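Local coordinates for uncharacterized protein (Pseudomonas aeruginosa, PDB 4NG2) that probably acts as an antiactivator of quorum sensing by binding the transcriptional regulator LasR and blocking its activity, at residues 17-20 / 21-25; 25-28 / 29-32; 84-87 / 88-92. All coordinates share one frame; numbering follows the deposited sequence.

How the contacts relate
All three contacts are local, each made within one continuous run of chain. Contact 1 is partly buried, while contacts 2 and 3 are surface contacts. Contact 1 spans the start of the short helix 19-25, held by backbone bonds, a threonine-aspartate bond and a weak ion pair. Contact 2 starts at the E25 it shares with contact 1 and turns the chain into strand 31-34 with weak backbone bonds, a tyrosine-leucine touch and a lysine-glutamate salt bridge back to E25; I24 CD1 meets M31 CE at 4.0 Å between the two. Contact 3 opens helix 88-107 with a threonine cap. Its nearest atoms are about 17 Å from contact 1 and 9 Å from contact 2.

Contact 1 (17-20 / 21-25); sequences KTHV and DAIIE
K17 CG lies anti to the backbone N (chi1 -151°) and the chain bends at chi2 and chi4, which carries the ammonium forward along the first helical turns to E25. T18 turns OG1 to the side of its own backbone N, facing D21. The K17 and E25 side chains cross at about a right angle: K17 NZ sits 3.2 Å from E25 CG, and its salt bridge to E25 OE2 is a weak one of 3.3 Å. The stronger partner of that carboxylate is K28.

T18 occupies the N-cap position but makes no capping bond with its side chain. Instead T18 OG1 donates to D21 OD2 over 2.7 Å, meeting the carboxylate from above its plane, 36° out. In the first turn, H19 O takes two backbone donors: A22 N at 2.9 Å, from above the carbonyl plane, and I23 N at 3.1 Å, almost straight on. H19 and I23 lie side by side and point the same way, with H19 CE1 3.8 Å from I23 CG1. H19 NE2 bonds to the backbone of a chain of another protein, against which I23 also packs, so these two residues belong to an intermolecular interface. Helix 19-25, the first of the modelled chain, leads through two successive beta turns to strand 31-34, where I24 packs on M31.

Contact 2 (25-28 / 29-32); sequences ERYK and DLMV
D29 meets K28 near the lysine's backbone: D29 OD1 lies 4.0 Å from K28 CB, while the lysine's ammonium heads the other way, back to E25. There K28 NZ reaches E25 OE1 at 2.8 Å in a salt bridge, on the syn side of the carboxylate and 29° out of its plane.

L30, next along, supplies the apolar touch: its CD1 comes to 4.0 Å from Y27 CD1, the two side chains crossing at a slant. Y27 CG is anti to its carbonyl carbon (chi1 -55°), which lays the ring beside L30, and R26 CD lies over one face of that ring, offset toward the rim. The tyrosine also packs on an apolar side chain of another protein's chain. L30 N bonds weakly to Y27 O.

M31 then meets the same carbonyl with its side chain, CG standing 3.2 Å from Y27 O. Its amide is held loosely by weak bonds to Y27 O and to K28 O, the latter 3.5 Å long but fairly straight at 158°. L30 and M31 both rest on L46. V32 is already past the turn: its backbone pairs with L45, and its side chain touches Q52 and I55 of helix 52-66.

A type II turn from E25 to K28, with Y27 at positive phi, runs directly into a type I turn from K28 to M31. These two consecutive beta turns, sharing K28, join the end of helix 19-25 to the two-stranded antiparallel sheet of 31-34 and 43-46.

Contact 3 (84-87 / 88-92); sequences SLPT and PMQKT
T87 is the N-cap of helix 88-107, and its side chain closes the first turn with Q90, the tight part of the contact. With chi1 at 62°, T87 OG1 stands between the backbone N and the carbonyl carbon, where it accepts Q90 N at 3.2 Å. The same hydroxyl gives its proton to Q90 OE1 over 3.1 Å, in the plane of the amide carbonyl and on a lone pair. Threonine and glutamine thus hold each other twice, once through the helix backbone and once through the side-chain amide, which helps to fix the rotation of both. T87 O takes part as well, receiving K91 N at 2.9 Å in a nearly straight bond of 165° that starts the helical pattern; Q90 N is a weaker second donor to it. P88, the first helical residue, has no N-H to satisfy, as suits that position.

Apolar packing backs this cap. L85 is buried and points at the helix, its side chain crossing that of Q90 at about a right angle, with L85 CB 4.0 Å from Q90 CB and L85 CD2 3.8 Å from Q90 NE2. Behind them L85 touches K57 and Q90 touches A54, both of helix 52-66.

On the solvent side the rings of P86 and P88 are exposed, and P86 brings mainly its CD to the contact, 3.2 Å from Q90 OE1. The M89 side chain ends on P48 and V49 and packs on an apolar side chain of another protein's chain. A polar clasp completes the tight part: K91 folds back over the loop and, bent at chi4, places NZ 2.7 Å from L85 O, almost in line with that carbonyl (174°).

Contact 1 (17-20 / 21-25)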
ATOM      1  N   LYS E  17     -15.099  15.046  20.348  1.00 75.74           N
ATOM      2  CA  LYS E  17     -14.821  14.768  18.940  1.00 64.38           C
ATOM      3  C   LYS E  17     -13.322  14.867  18.656  1.00 53.74           C
ATOM      4  O   LYS E  17     -12.807  15.946  18.420  1.00 47.83           O
ATOM      5  CB  LYS E  17     -15.595  15.744  18.049  1.00 64.13           C
ATOM      6  CG  LYS E  17     -15.952  15.185  16.683  1.00 62.48           C
ATOM      7  CD  LYS E  17     -16.407  13.742  16.820  1.00 57.36           C
ATOM      8  CE  LYS E  17     -17.083  13.266  15.560  1.00 67.90           C
ATOM      9  NZ  LYS E  17     -18.248  14.135  15.229  1.00 60.27           N
ATOM     10  N   THR E  18     -12.621  13.742  18.690  1.00 76.53           N
ATOM     11  CA  THR E  18     -11.182  13.740  18.424  1.00 80.04           C
ATOM     12  C   THR E  18     -10.900  14.235  17.006  1.00 75.40           C
ATOM     13  O   THR E  18     -11.827  14.353  16.202  1.00 64.58           O
ATOM     14  CB  THR E  18     -10.595  12.328  18.554  1.00 78.07           C
ATOM     15  OG1 THR E  18     -11.351  11.579  19.515  1.00 83.54           O
ATOM     16  CG2 THR E  18      -9.150  12.403  18.981  1.00 71.44           C
ATOM     17  N   HIS E  19      -9.634  14.521  16.691  1.00 58.44           N
ATOM     18  CA  HIS E  19      -9.274  14.869  15.314  1.00 57.75           C
ATOM     19  C   HIS E  19      -9.524  13.685  14.385  1.00 57.94           C
ATOM     20  O   HIS E  19     -10.305  13.781  13.421  1.00 51.91           O
ATOM     21  CB  HIS E  19      -7.812  15.311  15.180  1.00 58.62           C
ATOM     22  CG  HIS E  19      -7.362  15.459  13.754  1.00 58.86           C
ATOM     23  ND1 HIS E  19      -8.122  16.098  12.798  1.00 58.35           N
ATOM     24  CD2 HIS E  19      -6.243  15.034  13.120  1.00 52.20           C
ATOM     25  CE1 HIS E  19      -7.487  16.071  11.639  1.00 53.64           C
ATOM     26  NE2 HIS E  19      -6.344  15.429  11.808  1.00 53.38           N
ATOM     27  N   VAL E  20      -8.862  12.565  14.685  1.00 56.51           N
ATOM     28  CA  VAL E  20      -8.982  11.370  13.863  1.00 58.06           C
ATOM     29  C   VAL E  20     -10.425  10.868  13.737  1.00 58.65           C
ATOM     30  O   VAL E  20     -10.780  10.298  12.712  1.00 60.70           O
ATOM     31  CB  VAL E  20      -8.065  10.237  14.348  1.00 55.15           C
ATOM     32  CG1 VAL E  20      -6.632  10.722  14.451  1.00 52.89           C
ATOM     33  CG2 VAL E  20      -8.553   9.694  15.665  1.00 58.51           C
ATOM     34  N   ASP E  21     -11.253  11.088  14.762  1.00 59.23           N
ATOM     35  CA  ASP E  21     -12.675  10.709  14.707  1.00 58.02           C
ATOM     36  C   ASP E  21     -13.489  11.681  13.874  1.00 59.11           C
ATOM     37  O   ASP E  21     -14.529  11.329  13.331  1.00 61.71           O
ATOM     38  CB  ASP E  21     -13.291  10.631  16.112  1.00 60.89           C
ATOM     39  CG  ASP E  21     -12.738   9.478  16.932  1.00 71.67           C
ATOM     40  OD1 ASP E  21     -12.462   8.412  16.339  1.00 69.09           O
ATOM     41  OD2 ASP E  21     -12.573   9.636  18.165  1.00 71.86           O
ATOM     42  N   ALA E  22     -13.020  12.916  13.793  1.00 50.10           N
ATOM     43  CA  ALA E  22     -13.765  13.954  13.112  1.00 45.99           C
ATOM     44  C   ALA E  22     -13.585  13.781  11.626  1.00 44.94           C
ATOM     45  O   ALA E  22     -14.443  14.190  10.847  1.00 44.67           O
ATOM     46  CB  ALA E  22     -13.280  15.322  13.538  1.00 43.34           C
ATOM     47  N   ILE E  23     -12.458  13.186  11.236  1.00 34.89           N
ATOM     48  CA  ILE E  23     -12.221  12.856   9.831  1.00 36.79           C
ATOM     49  C   ILE E  23     -13.099  11.666   9.409  1.00 31.67           C
ATOM     50  O   ILE E  23     -13.676  11.671   8.328  1.00 32.91           O
ATOM     51  CB  ILE E  23     -10.737  12.544   9.536  1.00 32.16           C
ATOM     52  CG1 ILE E  23      -9.862  13.802   9.724  1.00 29.97           C
ATOM     53  CG2 ILE E  23     -10.596  12.009   8.131  1.00 32.26           C
ATOM     54  CD1 ILE E  23     -10.314  15.011   8.909  1.00 41.60           C
ATOM     55  N   ILE E  24     -13.206  10.665  10.282  1.00 44.76           N
ATOM     56  CA  ILE E  24     -14.181   9.593  10.096  1.00 45.81           C
ATOM     57  C   ILE E  24     -15.635  10.089   9.980  1.00 52.06           C
ATOM     58  O   ILE E  24     -16.377   9.612   9.123  1.00 61.32           O
ATOM     59  CB  ILE E  24     -14.094   8.548  11.209  1.00 41.76           C
ATOM     60  CG1 ILE E  24     -12.665   8.003  11.340  1.00 45.02           C
ATOM     61  CG2 ILE E  24     -15.075   7.423  10.944  1.00 47.29           C
ATOM     62  CD1 ILE E  24     -12.226   7.117  10.205  1.00 55.76           C
ATOM     63  N   GLU E  25     -16.044  11.044  10.816  1.00110.74           N
ATOM     64  CA  GLU E  25     -17.438  11.528  10.798  1.00116.36           C
ATOM     65  C   GLU E  25     -17.908  12.148   9.465  1.00115.36           C
ATOM     66  O   GLU E  25     -18.963  11.770   8.956  1.00123.06           O
ATOM     67  CB  GLU E  25     -17.732  12.453  11.985  1.00 77.59           C
ATOM     68  CG  GLU E  25     -18.727  11.869  12.994  1.00 77.59           C
ATOM     69  CD  GLU E  25     -20.131  12.436  12.841  1.00 77.59           C
ATOM     70  OE1 GLU E  25     -20.509  12.792  11.706  1.00 77.59           O
ATOM     71  OE2 GLU E  25     -20.850  12.538  13.864  1.00 77.59           O
TER

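Contact 2 (25-28 / 29-32)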
ATOM      1  N   GLU E  25     -16.044  11.044  10.816  1.00110.74           N
ATOM      2  CA  GLU E  25     -17.438  11.528  10.798  1.00116.36           C
ATOM      3  C   GLU E  25     -17.908  12.148   9.465  1.00115.36           C
ATOM      4  O   GLU E  25     -18.963  11.770   8.956  1.00123.06           O
ATOM      5  CB  GLU E  25     -17.732  12.453  11.985  1.00 77.59           C
ATOM      6  CG  GLU E  25     -18.727  11.869  12.994  1.00 77.59           C
ATOM      7  CD  GLU E  25     -20.131  12.436  12.841  1.00 77.59           C
ATOM      8  OE1 GLU E  25     -20.509  12.792  11.706  1.00 77.59           O
ATOM      9  OE2 GLU E  25     -20.850  12.538  13.864  1.00 77.59           O
ATOM     10  N   ARG E  26     -17.163  13.102   8.906  1.00 65.55           N
ATOM     11  CA  ARG E  26     -17.347  13.401   7.486  1.00 68.67           C
ATOM     12  C   ARG E  26     -16.805  12.123   6.866  1.00 69.01           C
ATOM     13  O   ARG E  26     -16.087  11.391   7.536  1.00 71.49           O
ATOM     14  CB  ARG E  26     -16.575  14.654   7.022  1.00 62.97           C
ATOM     15  CG  ARG E  26     -15.036  14.531   6.966  1.00 65.27           C
ATOM     16  CD  ARG E  26     -14.364  15.546   5.993  1.00 75.46           C
ATOM     17  NE  ARG E  26     -14.261  16.918   6.512  1.00 70.94           N
ATOM     18  CZ  ARG E  26     -13.119  17.551   6.792  1.00 70.14           C
ATOM     19  NH1 ARG E  26     -11.949  16.950   6.610  1.00 67.24           N
ATOM     20  NH2 ARG E  26     -13.145  18.792   7.263  1.00 63.77           N
ATOM     21  N   TYR E  27     -17.150  11.811   5.629  1.00 53.72           N
ATOM     22  CA  TYR E  27     -16.785  10.481   5.093  1.00 62.80           C
ATOM     23  C   TYR E  27     -17.605   9.374   5.766  1.00 61.16           C
ATOM     24  O   TYR E  27     -17.258   8.197   5.680  1.00 57.02           O
ATOM     25  CB  TYR E  27     -15.268  10.170   5.237  1.00 51.46           C
ATOM     26  CG  TYR E  27     -14.363  11.217   4.628  1.00 52.38           C
ATOM     27  CD1 TYR E  27     -14.774  11.947   3.522  1.00 49.75           C
ATOM     28  CD2 TYR E  27     -13.115  11.502   5.175  1.00 48.98           C
ATOM     29  CE1 TYR E  27     -13.980  12.919   2.960  1.00 48.57           C
ATOM     30  CE2 TYR E  27     -12.302  12.484   4.623  1.00 47.94           C
ATOM     31  CZ  TYR E  27     -12.742  13.194   3.508  1.00 53.12           C
ATOM     32  OH  TYR E  27     -11.965  14.184   2.923  1.00 44.99           O
ATOM     33  N   LYS E  28     -18.678   9.759   6.451  1.00 68.74           N
ATOM     34  CA  LYS E  28     -19.579   8.786   7.062  1.00 64.43           C
ATOM     35  C   LYS E  28     -19.940   7.731   6.025  1.00 58.35           C
ATOM     36  O   LYS E  28     -19.767   6.535   6.239  1.00 54.71           O
ATOM     37  CB  LYS E  28     -20.858   9.484   7.543  1.00 68.57           C
ATOM     38  CG  LYS E  28     -21.013   9.608   9.059  1.00 70.53           C
ATOM     39  CD  LYS E  28     -22.414  10.099   9.432  1.00 81.23           C
ATOM     40  CE  LYS E  28     -22.679  11.524   8.940  1.00 84.81           C
ATOM     41  NZ  LYS E  28     -22.773  12.526  10.065  1.00 69.46           N
ATOM     42  N   ASP E  29     -20.413   8.211   4.883  1.00 51.58           N
ATOM     43  CA  ASP E  29     -20.965   7.371   3.826  1.00 54.26           C
ATOM     44  C   ASP E  29     -19.932   6.496   3.100  1.00 56.14           C
ATOM     45  O   ASP E  29     -20.234   5.370   2.677  1.00 56.71           O
ATOM     46  CB  ASP E  29     -21.671   8.273   2.813  1.00 53.97           C
ATOM     47  CG  ASP E  29     -22.743   9.148   3.455  1.00 64.39           C
ATOM     48  OD1 ASP E  29     -23.319   8.742   4.497  1.00 59.04           O
ATOM     49  OD2 ASP E  29     -23.011  10.241   2.912  1.00 66.23           O
ATOM     50  N   LEU E  30     -18.718   7.027   2.965  1.00 49.58           N
ATOM     51  CA  LEU E  30     -17.651   6.385   2.211  1.00 41.51           C
ATOM     52  C   LEU E  30     -16.923   5.314   2.997  1.00 42.54           C
ATOM     53  O   LEU E  30     -16.039   4.649   2.455  1.00 38.04           O
ATOM     54  CB  LEU E  30     -16.653   7.430   1.735  1.00 45.43           C
ATOM     55  CG  LEU E  30     -17.288   8.514   0.862  1.00 43.95           C
ATOM     56  CD1 LEU E  30     -16.304   9.648   0.568  1.00 39.45           C
ATOM     57  CD2 LEU E  30     -17.808   7.879  -0.425  1.00 43.22           C
ATOM     58  N   MET E  31     -17.296   5.131   4.262  1.00 43.27           N
ATOM     59  CA  MET E  31     -16.725   4.055   5.086  1.00 42.39           C
ATOM     60  C   MET E  31     -17.363   2.684   4.782  1.00 44.91           C
ATOM     61  O   MET E  31     -18.555   2.594   4.513  1.00 42.14           O
ATOM     62  CB  MET E  31     -16.855   4.386   6.584  1.00 42.49           C
ATOM     63  CG  MET E  31     -16.050   5.602   7.062  1.00 45.36           C
ATOM     64  SD  MET E  31     -14.246   5.395   7.058  1.00 39.66           S
ATOM     65  CE  MET E  31     -13.953   4.075   8.233  1.00 35.10           C
ATOM     66  N   VAL E  32     -16.565   1.623   4.837  1.00 35.50           N
ATOM     67  CA  VAL E  32     -17.039   0.291   4.526  1.00 36.95           C
ATOM     68  C   VAL E  32     -16.477  -0.711   5.535  1.00 46.12           C
ATOM     69  O   VAL E  32     -15.388  -0.502   6.078  1.00 43.19           O
ATOM     70  CB  VAL E  32     -16.640  -0.138   3.082  1.00 37.12           C
ATOM     71  CG1 VAL E  32     -17.280   0.791   2.032  1.00 36.53           C
ATOM     72  CG2 VAL E  32     -15.115  -0.191   2.929  1.00 34.03           C
TER

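Contact 3 (84-87 / 88-92)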
ATOM      1  N   SER E  84     -16.184  -9.638 -12.395  1.00 35.24           N
ATOM      2  CA  SER E  84     -17.621  -9.383 -12.450  1.00 39.61           C
ATOM      3  C   SER E  84     -17.946  -7.965 -11.995  1.00 40.39           C
ATOM      4  O   SER E  84     -19.089  -7.517 -12.089  1.00 43.64           O
ATOM      5  CB  SER E  84     -18.394 -10.412 -11.636  1.00 39.08           C
ATOM      6  OG  SER E  84     -17.997 -10.375 -10.285  1.00 41.68           O
ATOM      7  N   LEU E  85     -16.922  -7.252 -11.527  1.00 42.97           N
ATOM      8  CA  LEU E  85     -17.089  -5.859 -11.109  1.00 40.23           C
ATOM      9  C   LEU E  85     -16.573  -4.898 -12.170  1.00 40.70           C
ATOM     10  O   LEU E  85     -15.471  -5.056 -12.691  1.00 44.63           O
ATOM     11  CB  LEU E  85     -16.416  -5.622  -9.755  1.00 38.14           C
ATOM     12  CG  LEU E  85     -17.062  -6.465  -8.660  1.00 41.77           C
ATOM     13  CD1 LEU E  85     -16.122  -6.720  -7.510  1.00 33.38           C
ATOM     14  CD2 LEU E  85     -18.319  -5.786  -8.198  1.00 40.91           C
ATOM     15  N   PRO E  86     -17.369  -3.884 -12.497  1.00 38.93           N
ATOM     16  CA  PRO E  86     -17.067  -3.111 -13.710  1.00 43.91           C
ATOM     17  C   PRO E  86     -16.137  -1.890 -13.552  1.00 46.09           C
ATOM     18  O   PRO E  86     -15.527  -1.496 -14.537  1.00 50.39           O
ATOM     19  CB  PRO E  86     -18.460  -2.691 -14.193  1.00 46.99           C
ATOM     20  CG  PRO E  86     -19.282  -2.583 -12.935  1.00 43.65           C
ATOM     21  CD  PRO E  86     -18.685  -3.549 -11.921  1.00 43.15           C
ATOM     22  N   THR E  87     -16.020  -1.303 -12.365  1.00 39.10           N
ATOM     23  CA  THR E  87     -15.103  -0.160 -12.180  1.00 34.36           C
ATOM     24  C   THR E  87     -13.818  -0.517 -11.416  1.00 34.82           C
ATOM     25  O   THR E  87     -13.842  -1.319 -10.473  1.00 35.32           O
ATOM     26  CB  THR E  87     -15.787   1.006 -11.423  1.00 35.72           C
ATOM     27  OG1 THR E  87     -16.178   0.560 -10.114  1.00 37.77           O
ATOM     28  CG2 THR E  87     -17.024   1.497 -12.168  1.00 32.19           C
ATOM     29  N   PRO E  88     -12.690   0.086 -11.811  1.00 31.88           N
ATOM     30  CA  PRO E  88     -11.428  -0.073 -11.094  1.00 35.90           C
ATOM     31  C   PRO E  88     -11.653   0.024  -9.597  1.00 33.34           C
ATOM     32  O   PRO E  88     -11.110  -0.765  -8.832  1.00 30.97           O
ATOM     33  CB  PRO E  88     -10.609   1.145 -11.545  1.00 33.30           C
ATOM     34  CG  PRO E  88     -11.433   1.834 -12.639  1.00 38.66           C
ATOM     35  CD  PRO E  88     -12.533   0.919 -13.016  1.00 34.92           C
ATOM     36  N   MET E  89     -12.458   0.989  -9.186  1.00 40.43           N
ATOM     37  CA  MET E  89     -12.688   1.241  -7.770  1.00 42.88           C
ATOM     38  C   MET E  89     -13.411   0.071  -7.063  1.00 41.33           C
ATOM     39  O   MET E  89     -13.170  -0.221  -5.887  1.00 41.71           O
ATOM     40  CB  MET E  89     -13.448   2.556  -7.589  1.00 43.83           C
ATOM     41  CG  MET E  89     -13.084   3.285  -6.329  1.00 54.06           C
ATOM     42  SD  MET E  89     -11.712   4.414  -6.545  1.00 53.18           S
ATOM     43  CE  MET E  89     -12.568   5.782  -7.281  1.00 41.83           C
ATOM     44  N   GLN E  90     -14.287  -0.622  -7.774  1.00 38.28           N
ATOM     45  CA  GLN E  90     -14.909  -1.778  -7.169  1.00 36.77           C
ATOM     46  C   GLN E  90     -13.975  -2.959  -7.193  1.00 33.83           C
ATOM     47  O   GLN E  90     -13.957  -3.754  -6.267  1.00 30.68           O
ATOM     48  CB  GLN E  90     -16.196  -2.135  -7.885  1.00 37.60           C
ATOM     49  CG  GLN E  90     -17.299  -1.170  -7.626  1.00 39.73           C
ATOM     50  CD  GLN E  90     -18.526  -1.579  -8.385  1.00 51.69           C
ATOM     51  OE1 GLN E  90     -18.634  -1.332  -9.598  1.00 54.04           O
ATOM     52  NE2 GLN E  90     -19.460  -2.250  -7.690  1.00 49.48           N
ATOM     53  N   LYS E  91     -13.208  -3.091  -8.267  1.00 30.65           N
ATOM     54  CA  LYS E  91     -12.289  -4.209  -8.358  1.00 32.83           C
ATOM     55  C   LYS E  91     -11.370  -4.171  -7.147  1.00 29.40           C
ATOM     56  O   LYS E  91     -11.100  -5.200  -6.529  1.00 28.12           O
ATOM     57  CB  LYS E  91     -11.475  -4.173  -9.657  1.00 32.32           C
ATOM     58  CG  LYS E  91     -12.268  -4.446 -10.924  1.00 34.74           C
ATOM     59  CD  LYS E  91     -11.406  -4.193 -12.181  1.00 27.20           C
ATOM     60  CE  LYS E  91     -12.243  -4.248 -13.471  1.00 28.13           C
ATOM     61  NZ  LYS E  91     -12.968  -5.526 -13.615  1.00 26.85           N
ATOM     62  N   THR E  92     -10.889  -2.990  -6.785  1.00 34.70           N
ATOM     63  CA  THR E  92      -9.916  -2.946  -5.711  1.00 39.43           C
ATOM     64  C   THR E  92     -10.599  -3.110  -4.363  1.00 40.65           C
ATOM     65  O   THR E  92      -9.980  -3.568  -3.419  1.00 37.46           O
ATOM     66  CB  THR E  92      -9.003  -1.689  -5.756  1.00 38.86           C
ATOM     67  OG1 THR E  92      -9.794  -0.500  -5.731  1.00 37.47           O
ATOM     68  CG2 THR E  92      -8.183  -1.691  -7.012  1.00 36.11           C
TER